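Local coordinates for alkyl hydroperoxide reductase AhpD (Deinococcus radiodurans R1, PDB 6K40), which probably acts as a peroxiredoxin-type antioxidant of the AhpD-like family, reducing peroxides in a bacterium noted for stress resistance, at residues A[136-139]-A[145-148]; A[48-53]-A[184-189]; A[76-81]-A[130-135]; A[18-23]-A[31-36]. One frame throughout, in Å; residues are numbered along the deposited sequence.

Contact 1 of 4, residues A[136-139]-A[145-148]; sequences AEKL and EMTE
Lys138 holds CG anti to its backbone N (chi1 -159°) and runs on extended, which carries NZ out to the backbone of Glu145. Met146, by contrast, is folded: its chain turns about CB-CG (chi2 -48°) and again about CG-SD, tucking the methyl back against the helix. The two chains run alongside each other, pointing opposite ways. CE of Met146 sits 3.5 Å from CG of Lys138, a tight carbon pair, and 3.2 Å from the Lys138 carbonyl O. Leu139 meets the methionine at about a right angle, its CD1 3.6 Å from Met146 CG. The one hydrogen bond between the segments runs from Lys138 NZ to Glu145 O, at 3.0 Å. The ammonium stands above the carbonyl plane, 51° out of it. NZ also makes a salt bridge with Asp150, whereas the Glu145 carboxylate pairs with Arg142. On the inner side Leu139 packs on Ile171 of helix 161-184. The lysine thus works in two ways. Its methylenes give the methionine methyl an apolar bed, while its charge ties the loop after helix 127-141 back to that helix, and the acidic Asp150 probably favours the protonated amine.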
# COMPACT_ATOMS: atom_id res chain seq x y z
N ALA A 136 12.93 10.22 4.31
CA ALA A 136 12.95 8.79 4.05
C ALA A 136 12.74 8.50 2.57
O ALA A 136 13.42 7.65 1.99
CB ALA A 136 11.89 8.09 4.89
N GLU A 137 11.79 9.20 1.95
CA GLU A 137 11.52 8.98 0.53
C GLU A 137 12.73 9.35 -0.32
O GLU A 137 13.10 8.61 -1.24
CB GLU A 137 10.29 9.76 0.10
CG GLU A 137 10.00 9.67 -1.39
CD GLU A 137 8.52 9.69 -1.70
OE1 GLU A 137 7.71 9.50 -0.77
OE2 GLU A 137 8.17 9.89 -2.88
N LYS A 138 13.36 10.49 -0.03
CA LYS A 138 14.52 10.89 -0.82
C LYS A 138 15.66 9.90 -0.64
O LYS A 138 16.31 9.51 -1.62
CB LYS A 138 14.97 12.30 -0.45
CG LYS A 138 15.81 12.94 -1.54
CD LYS A 138 16.63 14.12 -1.06
CE LYS A 138 17.76 14.42 -2.03
NZ LYS A 138 18.21 15.84 -2.00
N LEU A 139 15.92 9.46 0.60
CA LEU A 139 17.02 8.53 0.84
C LEU A 139 16.75 7.16 0.23
O LEU A 139 17.70 6.46 -0.15
CB LEU A 139 17.29 8.41 2.34
CG LEU A 139 18.53 7.63 2.78
CD1 LEU A 139 19.78 8.17 2.10
CD2 LEU A 139 18.69 7.66 4.29
N GLU A 145 21.70 11.71 -4.22
CA GLU A 145 21.45 13.15 -4.19
C GLU A 145 21.40 13.73 -2.78
O GLU A 145 21.00 14.89 -2.62
CB GLU A 145 20.16 13.46 -4.94
CG GLU A 145 20.24 13.11 -6.43
CD GLU A 145 18.93 13.31 -7.15
OE1 GLU A 145 18.21 14.28 -6.85
OE2 GLU A 145 18.61 12.48 -8.04
N MET A 146 21.79 12.97 -1.76
CA MET A 146 21.78 13.48 -0.39
C MET A 146 22.77 14.63 -0.24
O MET A 146 23.90 14.56 -0.73
CB MET A 146 22.12 12.38 0.61
CG MET A 146 21.09 11.28 0.76
SD MET A 146 19.41 11.87 0.97
CE MET A 146 18.73 11.29 -0.56
N THR A 147 22.35 15.68 0.46
CA THR A 147 23.21 16.80 0.81
C THR A 147 23.04 17.09 2.30
O THR A 147 22.13 16.58 2.96
CB THR A 147 22.90 18.06 -0.01
OG1 THR A 147 21.56 18.50 0.27
CG2 THR A 147 23.07 17.80 -1.50
N GLU A 148 23.94 17.93 2.82
CA GLU A 148 23.82 18.36 4.20
C GLU A 148 22.55 19.17 4.42
O GLU A 148 21.93 19.07 5.49
CB GLU A 148 25.06 19.18 4.60
CG GLU A 148 25.09 19.61 6.06
CD GLU A 148 26.42 20.21 6.46
OE1 GLU A 148 27.25 20.49 5.57
OE2 GLU A 148 26.64 20.41 7.68

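Contact 2 of 4, residues A[48-53]-A[184-189]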
# COMPACT_ATOMS: atom_id res chain seq x y z
N ARG A 48 12.10 -17.85 10.37
CA ARG A 48 12.30 -19.17 9.79
C ARG A 48 13.08 -19.09 8.49
O ARG A 48 14.03 -19.86 8.28
CB ARG A 48 10.95 -19.85 9.54
CG ARG A 48 10.13 -20.12 10.78
CD ARG A 48 9.06 -21.16 10.50
NE ARG A 48 8.17 -21.35 11.65
CZ ARG A 48 8.45 -22.13 12.69
NH1 ARG A 48 9.59 -22.79 12.75
NH2 ARG A 48 7.57 -22.24 13.68
N ALA A 49 12.71 -18.16 7.61
CA ALA A 49 13.28 -18.13 6.27
C ALA A 49 14.71 -17.62 6.27
O ALA A 49 15.61 -18.27 5.72
CB ALA A 49 12.40 -17.28 5.35
N GLN A 50 14.95 -16.45 6.87
CA GLN A 50 16.28 -15.86 6.82
C GLN A 50 17.29 -16.59 7.69
O GLN A 50 18.49 -16.33 7.56
CB GLN A 50 16.20 -14.39 7.25
CG GLN A 50 17.27 -13.51 6.63
CD GLN A 50 17.05 -12.05 6.95
OE1 GLN A 50 15.97 -11.51 6.73
NE2 GLN A 50 18.08 -11.40 7.48
N ALA A 51 16.85 -17.49 8.56
CA ALA A 51 17.74 -18.15 9.51
C ALA A 51 18.49 -19.33 8.90
O ALA A 51 19.12 -20.08 9.64
CB ALA A 51 16.95 -18.62 10.73
N LEU A 52 18.43 -19.51 7.57
CA LEU A 52 19.16 -20.60 6.95
C LEU A 52 20.65 -20.50 7.23
O LEU A 52 21.33 -21.52 7.40
CB LEU A 52 18.89 -20.61 5.44
CG LEU A 52 19.57 -21.72 4.62
CD1 LEU A 52 18.94 -23.07 4.92
CD2 LEU A 52 19.50 -21.40 3.13
N ASN A 53 21.19 -19.28 7.27
CA ASN A 53 22.56 -19.01 7.72
C ASN A 53 22.48 -18.52 9.16
O ASN A 53 22.25 -17.34 9.41
CB ASN A 53 23.24 -18.00 6.81
CG ASN A 53 23.47 -18.53 5.41
OD1 ASN A 53 23.24 -19.71 5.14
ND2 ASN A 53 23.93 -17.67 4.51
N LEU A 184 14.06 -12.97 -1.82
CA LEU A 184 13.93 -14.37 -1.41
C LEU A 184 12.48 -14.80 -1.17
O LEU A 184 12.25 -15.91 -0.69
CB LEU A 184 14.77 -14.62 -0.16
CG LEU A 184 16.24 -14.26 -0.35
CD1 LEU A 184 17.00 -14.46 0.94
CD2 LEU A 184 16.86 -15.09 -1.47
N GLY A 185 11.51 -13.96 -1.52
CA GLY A 185 10.11 -14.36 -1.48
C GLY A 185 9.55 -14.64 -0.10
O GLY A 185 8.79 -15.61 0.07
N PHE A 186 9.88 -13.81 0.88
CA PHE A 186 9.34 -13.99 2.23
C PHE A 186 7.87 -13.61 2.27
O PHE A 186 7.41 -12.71 1.56
CB PHE A 186 10.14 -13.16 3.24
CG PHE A 186 11.57 -13.61 3.41
CD1 PHE A 186 12.05 -14.74 2.76
CD2 PHE A 186 12.44 -12.89 4.22
CE1 PHE A 186 13.36 -15.15 2.92
CE2 PHE A 186 13.75 -13.30 4.38
CZ PHE A 186 14.21 -14.43 3.73
N VAL A 187 7.11 -14.31 3.11
CA VAL A 187 5.66 -14.17 3.19
C VAL A 187 5.31 -13.75 4.62
O VAL A 187 5.69 -14.44 5.56
CB VAL A 187 4.92 -15.46 2.81
CG1 VAL A 187 3.42 -15.23 2.81
CG2 VAL A 187 5.39 -15.95 1.45
N PRO A 188 4.57 -12.66 4.82
CA PRO A 188 4.20 -12.26 6.18
C PRO A 188 3.16 -13.20 6.78
O PRO A 188 2.30 -13.74 6.08
CB PRO A 188 3.63 -10.85 5.99
CG PRO A 188 3.14 -10.82 4.59
CD PRO A 188 4.02 -11.75 3.79
N ASN A 189 3.24 -13.37 8.09
CA ASN A 189 2.30 -14.22 8.80
C ASN A 189 0.88 -13.66 8.67
O ASN A 189 0.70 -12.44 8.66
CB ASN A 189 2.68 -14.34 10.28
CG ASN A 189 4.06 -14.92 10.49
OD1 ASN A 189 5.07 -14.26 10.23
ND2 ASN A 189 4.12 -16.16 10.95
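Apolar packing comes first: the methyl of Ala49 rests on one face of the Phe186 ring, offset toward the rim. CB of Ala49 lies 3.4 Å from Phe186 CE1, and 3.8 Å from the ring centroid at 26° off the normal, which makes this a CH-pi contact. Phe186 has CG anti to its carbonyl carbon (chi1 -66°), and this turns the ring in against Ala49 of helix 45-49. Val180 and Ser181 of helix 161-184 and Tyr94 of helix 93-107 also pack on it.

The polar part is an edge contact. Gln50 crosses the phenyl at about a right angle, yet its amide plane is only 20° from the ring plane. Its OE1 meets the ring edge in plane, 3.7 Å from Phe186 CE2, a position where the slightly positive ring hydrogens would suit an oxygen. A glycerol, probably from the crystallisation liquor, lies by the Gln50 side chain.

Gly185, with positive phi, breaks off helix 161-184 just before the phenylalanine. A phenylalanine directly after a long helix thus packs on an N-terminal helix of this all-helical AhpD-like fold, joining the two ends of the chain.

Contact 3 of 4, residues A[76-81]-A[130-135]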
# COMPACT_ATOMS: atom_id res chain seq x y z
N ASN A 76 8.88 4.29 19.05
CA ASN A 76 8.51 3.17 18.19
C ASN A 76 7.60 3.63 17.05
O ASN A 76 7.70 3.13 15.93
CB ASN A 76 7.83 2.07 19.01
CG ASN A 76 8.81 1.33 19.90
OD1 ASN A 76 8.85 1.55 21.11
ND2 ASN A 76 9.62 0.47 19.30
N ALA A 77 6.70 4.58 17.33
CA ALA A 77 5.79 5.06 16.29
C ALA A 77 6.54 5.71 15.14
O ALA A 77 6.22 5.50 13.97
CB ALA A 77 4.77 6.03 16.89
N GLU A 78 7.57 6.51 15.46
CA GLU A 78 8.36 7.16 14.42
C GLU A 78 9.13 6.13 13.59
O GLU A 78 9.20 6.24 12.36
CB GLU A 78 9.31 8.17 15.04
CG GLU A 78 8.73 9.56 15.20
CD GLU A 78 9.34 10.33 16.37
OE1 GLU A 78 10.04 9.70 17.19
OE2 GLU A 78 9.10 11.55 16.46
N ARG A 79 9.71 5.13 14.25
CA ARG A 79 10.44 4.10 13.53
C ARG A 79 9.52 3.32 12.61
O ARG A 79 9.88 3.02 11.46
CB ARG A 79 11.12 3.15 14.51
CG ARG A 79 12.31 3.71 15.25
CD ARG A 79 12.25 3.25 16.69
NE ARG A 79 13.55 2.86 17.19
CZ ARG A 79 13.74 2.32 18.39
NH1 ARG A 79 12.71 2.11 19.20
NH2 ARG A 79 14.97 1.98 18.78
N GLU A 80 8.31 3.00 13.08
CA GLU A 80 7.37 2.28 12.23
C GLU A 80 6.84 3.16 11.10
O GLU A 80 6.55 2.65 10.02
CB GLU A 80 6.22 1.72 13.06
CG GLU A 80 6.65 0.72 14.14
CD GLU A 80 7.45 -0.46 13.60
OE1 GLU A 80 7.29 -0.81 12.41
OE2 GLU A 80 8.23 -1.05 14.38
N LEU A 81 6.73 4.47 11.33
CA LEU A 81 6.36 5.37 10.25
C LEU A 81 7.40 5.32 9.13
O LEU A 81 7.07 5.17 7.95
CB LEU A 81 6.22 6.79 10.80
CG LEU A 81 5.86 7.93 9.84
CD1 LEU A 81 4.42 7.81 9.41
CD2 LEU A 81 6.10 9.28 10.51
N GLN A 130 6.12 14.93 8.49
CA GLN A 130 6.30 15.29 7.09
C GLN A 130 7.78 15.35 6.72
O GLN A 130 8.20 14.82 5.68
CB GLN A 130 5.63 16.63 6.79
CG GLN A 130 4.12 16.58 6.78
CD GLN A 130 3.51 17.95 6.59
OE1 GLN A 130 3.80 18.64 5.62
NE2 GLN A 130 2.66 18.35 7.53
N ALA A 131 8.58 16.03 7.55
CA ALA A 131 10.01 16.12 7.29
C ALA A 131 10.65 14.73 7.27
O ALA A 131 11.45 14.41 6.37
CB ALA A 131 10.69 17.01 8.32
N MET A 132 10.32 13.90 8.25
CA MET A 132 10.90 12.56 8.32
C MET A 132 10.49 11.73 7.11
O MET A 132 11.31 10.97 6.57
CB MET A 132 10.50 11.88 9.63
CG MET A 132 11.17 12.49 10.85
SD MET A 132 10.66 11.74 12.41
CE MET A 132 11.57 10.20 12.36
N CYS A 133 9.24 11.87 6.66
CA CYS A 133 8.78 11.06 5.53
C CYS A 133 9.39 11.53 4.22
O CYS A 133 9.76 10.70 3.38
CB CYS A 133 7.25 11.10 5.45
SG CYS A 133 6.36 10.15 6.71
N ALA A 134 9.53 12.84 4.04
CA ALA A 134 10.21 13.35 2.86
C ALA A 134 11.66 12.91 2.82
O ALA A 134 12.17 12.51 1.77
CB ALA A 134 10.11 14.88 2.81
N TYR A 135 12.34 12.98 3.97
CA TYR A 135 13.73 12.52 4.03
C TYR A 135 13.83 11.03 3.73
O TYR A 135 14.72 10.60 2.99
CB TYR A 135 14.32 12.85 5.40
CG TYR A 135 15.83 12.72 5.45
CD1 TYR A 135 16.64 13.80 5.10
CD2 TYR A 135 16.43 11.54 5.83
CE1 TYR A 135 18.02 13.69 5.13
CE2 TYR A 135 17.81 11.42 5.87
CZ TYR A 135 18.60 12.49 5.52
OH TYR A 135 19.96 12.37 5.56
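Glu78 and Leu81, one helical turn apart on helix 76-90, face Met132 and Cys133 on helix 127-141, with CA atoms 8.5 Å apart for Glu78 and Met132 and 7.8 Å for Leu81 and Cys133. Both segments are regular helix, so side chains alone bridge the gap.

Leu81 has CG anti to its backbone N (chi1 179°), and its branch point is brought up to the thiol: CG and CD2 each lie 3.9 Å from Cys133 SG, with CD1 only slightly farther away. The sulfur is thus set against the isobutyl group as an apolar neighbour. Trp120 and Leu125 from loops, and Val85 a turn further along helix 76-90, pack on the same cysteine.

The second pair is sulfur against a hydrocarbon stem. Met132 reaches out straight as far as SD and then bends at chi3 (76°), so that its methyl turns in beside Glu78. SD lies 4.0 Å from Glu78 CG, and CE is 4.1 Å from both CB and CG of that glutamate, whose chain crosses the thioether at about a right angle. Only the glutamate's methylenes serve here; the carboxylate goes past the methionine to a salt bridge with Arg128, near the start of helix 127-141, and so a polar tie between the two helices runs alongside the apolar one.

Met132 also touches Leu154 of helix 151-156. The face of helix 76-90 away from this contact meets helix 93-107, where Glu80 bonds to His99, consistent with the Glu-His pair found near the CXXC motif of AhpD proteins.

Contact 4 of 4, residues A[18-23]-A[31-36]; sequences AVPTED and KLWSKA
Trp33 pushes the far edge of its indole against the backbone of Pro20 and the residues that follow it. The closest approach is Trp33 CH2 to Pro20 O, 3.4 Å, with the oxygen near the ring plane, so that the C-H edge of the indole faces the negative end of a peptide dipole. The adjacent CZ2 of Trp33 is 4.1 Å from the same oxygen. Thr21 O approaches obliquely, 4.1 Å from Trp33 CZ3, and CA of Glu22 reaches the edge at that same ring carbon. The proline ring adds a looser apolar touch, with Pro20 CG 4.4 Å from Trp33 CZ2.

What aims the indole is its first torsion: a chi1 of -73° sets CG beside the backbone N and sends the six-membered ring out from the helix toward the loop. The pyrrole side is fixed by NE1, which donates a hydrogen bond to Phe47 O of helix 45-49. This is the packing of an N-terminal arm that turns back over the first helix of an all-helical fold, with a buried tryptophan as its seat.

Further out, the loop is shaped by its own polar bonds. Thr21 N bonds to Asn24 OD1, and Asp23 N makes a weak bond of 3.5 Å to Thr21 OG1, the i to i+2 pattern of an ST turn. Lys30, a turn before Trp33 on helix 27-40, donates from NZ to Glu22 O. Ala25 packs on both Pro20 and Trp33, while Arg48 makes a cation-pi interaction with the indole.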
# COMPACT_ATOMS: atom_id res chain seq x y z
N ALA A 18 15.77 -22.94 0.75
CA ALA A 18 15.46 -23.91 1.78
C ALA A 18 15.27 -23.21 3.12
O ALA A 18 15.94 -22.22 3.42
CB ALA A 18 16.57 -24.96 1.88
N VAL A 19 14.36 -23.74 3.92
CA VAL A 19 14.04 -23.19 5.24
C VAL A 19 14.56 -24.18 6.28
O VAL A 19 14.31 -25.38 6.15
CB VAL A 19 12.53 -22.95 5.41
CG1 VAL A 19 12.26 -22.08 6.63
CG2 VAL A 19 11.95 -22.31 4.16
N PRO A 20 15.28 -23.73 7.30
CA PRO A 20 15.75 -24.67 8.32
C PRO A 20 14.58 -25.25 9.10
O PRO A 20 13.64 -24.53 9.45
CB PRO A 20 16.65 -23.80 9.22
CG PRO A 20 16.16 -22.40 8.99
CD PRO A 20 15.75 -22.36 7.55
N THR A 21 14.61 -26.57 9.35
CA THR A 21 13.58 -27.25 10.14
C THR A 21 13.97 -27.32 11.62
O THR A 21 15.00 -26.82 12.03
CB THR A 21 13.30 -28.65 9.61
OG1 THR A 21 14.54 -29.37 9.57
CG2 THR A 21 12.67 -28.59 8.24
N GLU A 22 13.14 -27.98 12.44
CA GLU A 22 13.53 -28.07 13.84
C GLU A 22 14.75 -28.96 14.01
O GLU A 22 15.39 -28.95 15.07
CB GLU A 22 12.48 -28.77 14.69
CG GLU A 22 11.97 -28.02 15.88
CD GLU A 22 10.63 -28.55 16.27
OE1 GLU A 22 9.60 -27.83 16.21
OE2 GLU A 22 10.68 -29.63 16.90
N ASP A 23 15.05 -29.75 13.00
CA ASP A 23 16.10 -30.73 13.16
C ASP A 23 17.46 -30.13 12.86
O ASP A 23 18.43 -30.38 13.58
CB ASP A 23 15.81 -31.93 12.26
CG ASP A 23 14.80 -32.89 12.87
OD1 ASP A 23 13.84 -33.27 12.17
OD2 ASP A 23 14.97 -33.28 14.04
N LYS A 31 16.05 -21.19 19.95
CA LYS A 31 15.73 -20.45 21.17
C LYS A 31 14.95 -19.18 20.85
O LYS A 31 14.00 -18.83 21.56
CB LYS A 31 17.01 -20.12 21.94
CG LYS A 31 16.76 -19.39 23.24
CD LYS A 31 18.05 -19.19 24.03
CE LYS A 31 18.83 -17.98 23.54
NZ LYS A 31 19.74 -18.31 22.41
N LEU A 32 15.29 -18.52 19.74
CA LEU A 32 14.54 -17.33 19.34
C LEU A 32 13.14 -17.71 18.88
O LEU A 32 12.18 -16.97 19.14
CB LEU A 32 15.28 -16.59 18.23
CG LEU A 32 14.57 -15.35 17.69
CD1 LEU A 32 14.42 -14.29 18.77
CD2 LEU A 32 15.30 -14.79 16.47
N TRP A 33 12.99 -18.85 18.20
CA TRP A 33 11.67 -19.34 17.82
C TRP A 33 10.79 -19.53 19.05
O TRP A 33 9.62 -19.11 19.08
CB TRP A 33 11.80 -20.65 17.04
CG TRP A 33 12.33 -20.49 15.65
CD1 TRP A 33 12.62 -19.33 15.00
CD2 TRP A 33 12.63 -21.55 14.73
NE1 TRP A 33 13.08 -19.59 13.73
CE2 TRP A 33 13.09 -20.94 13.54
CE3 TRP A 33 12.55 -22.94 14.79
CZ2 TRP A 33 13.48 -21.69 12.43
CZ3 TRP A 33 12.93 -23.68 13.68
CH2 TRP A 33 13.39 -23.05 12.51
N SER A 34 11.34 -20.17 20.08
CA SER A 34 10.56 -20.43 21.29
C SER A 34 10.23 -19.13 22.01
O SER A 34 9.12 -18.98 22.55
CB SER A 34 11.32 -21.38 22.21
OG SER A 34 11.23 -22.71 21.74
N LYS A 35 11.15 -18.17 22.01
CA LYS A 35 10.87 -16.90 22.67
C LYS A 35 9.80 -16.11 21.91
O LYS A 35 8.89 -15.52 22.53
CB LYS A 35 12.16 -16.09 22.78
CG LYS A 35 12.04 -14.73 23.45
CD LYS A 35 13.34 -13.95 23.27
CE LYS A 35 13.13 -12.44 23.28
NZ LYS A 35 12.62 -11.94 24.59
N ALA A 36 9.84 -16.15 20.58
CA ALA A 36 8.85 -15.45 19.78
C ALA A 36 7.47 -16.04 20.00
O ALA A 36 6.48 -15.31 20.09
CB ALA A 36 9.23 -15.52 18.30

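The four contacts form two groups on opposite sides of the chain's centre. Contacts 4 and 2 lie with centres about 11 Å apart and touch directly: Arg48 O is 3.1 Å from Pro20 CD, and helices 27-40 and 45-49 follow one another. Contacts 3 and 1, about 14 Å apart between centres, share helix 127-141 and adjoin in sequence. Contact 4 closes first along the chain; contact 2 then opens, and both 3 and 1 fall within its long span, 3 before 1. The largest separation, about 38 Å between centres, is from contact 1 to 4. Contact 2 thus brings the segment after helix 161-184 back to the N-terminal helices, with contacts 3 and 1 on the stretch between.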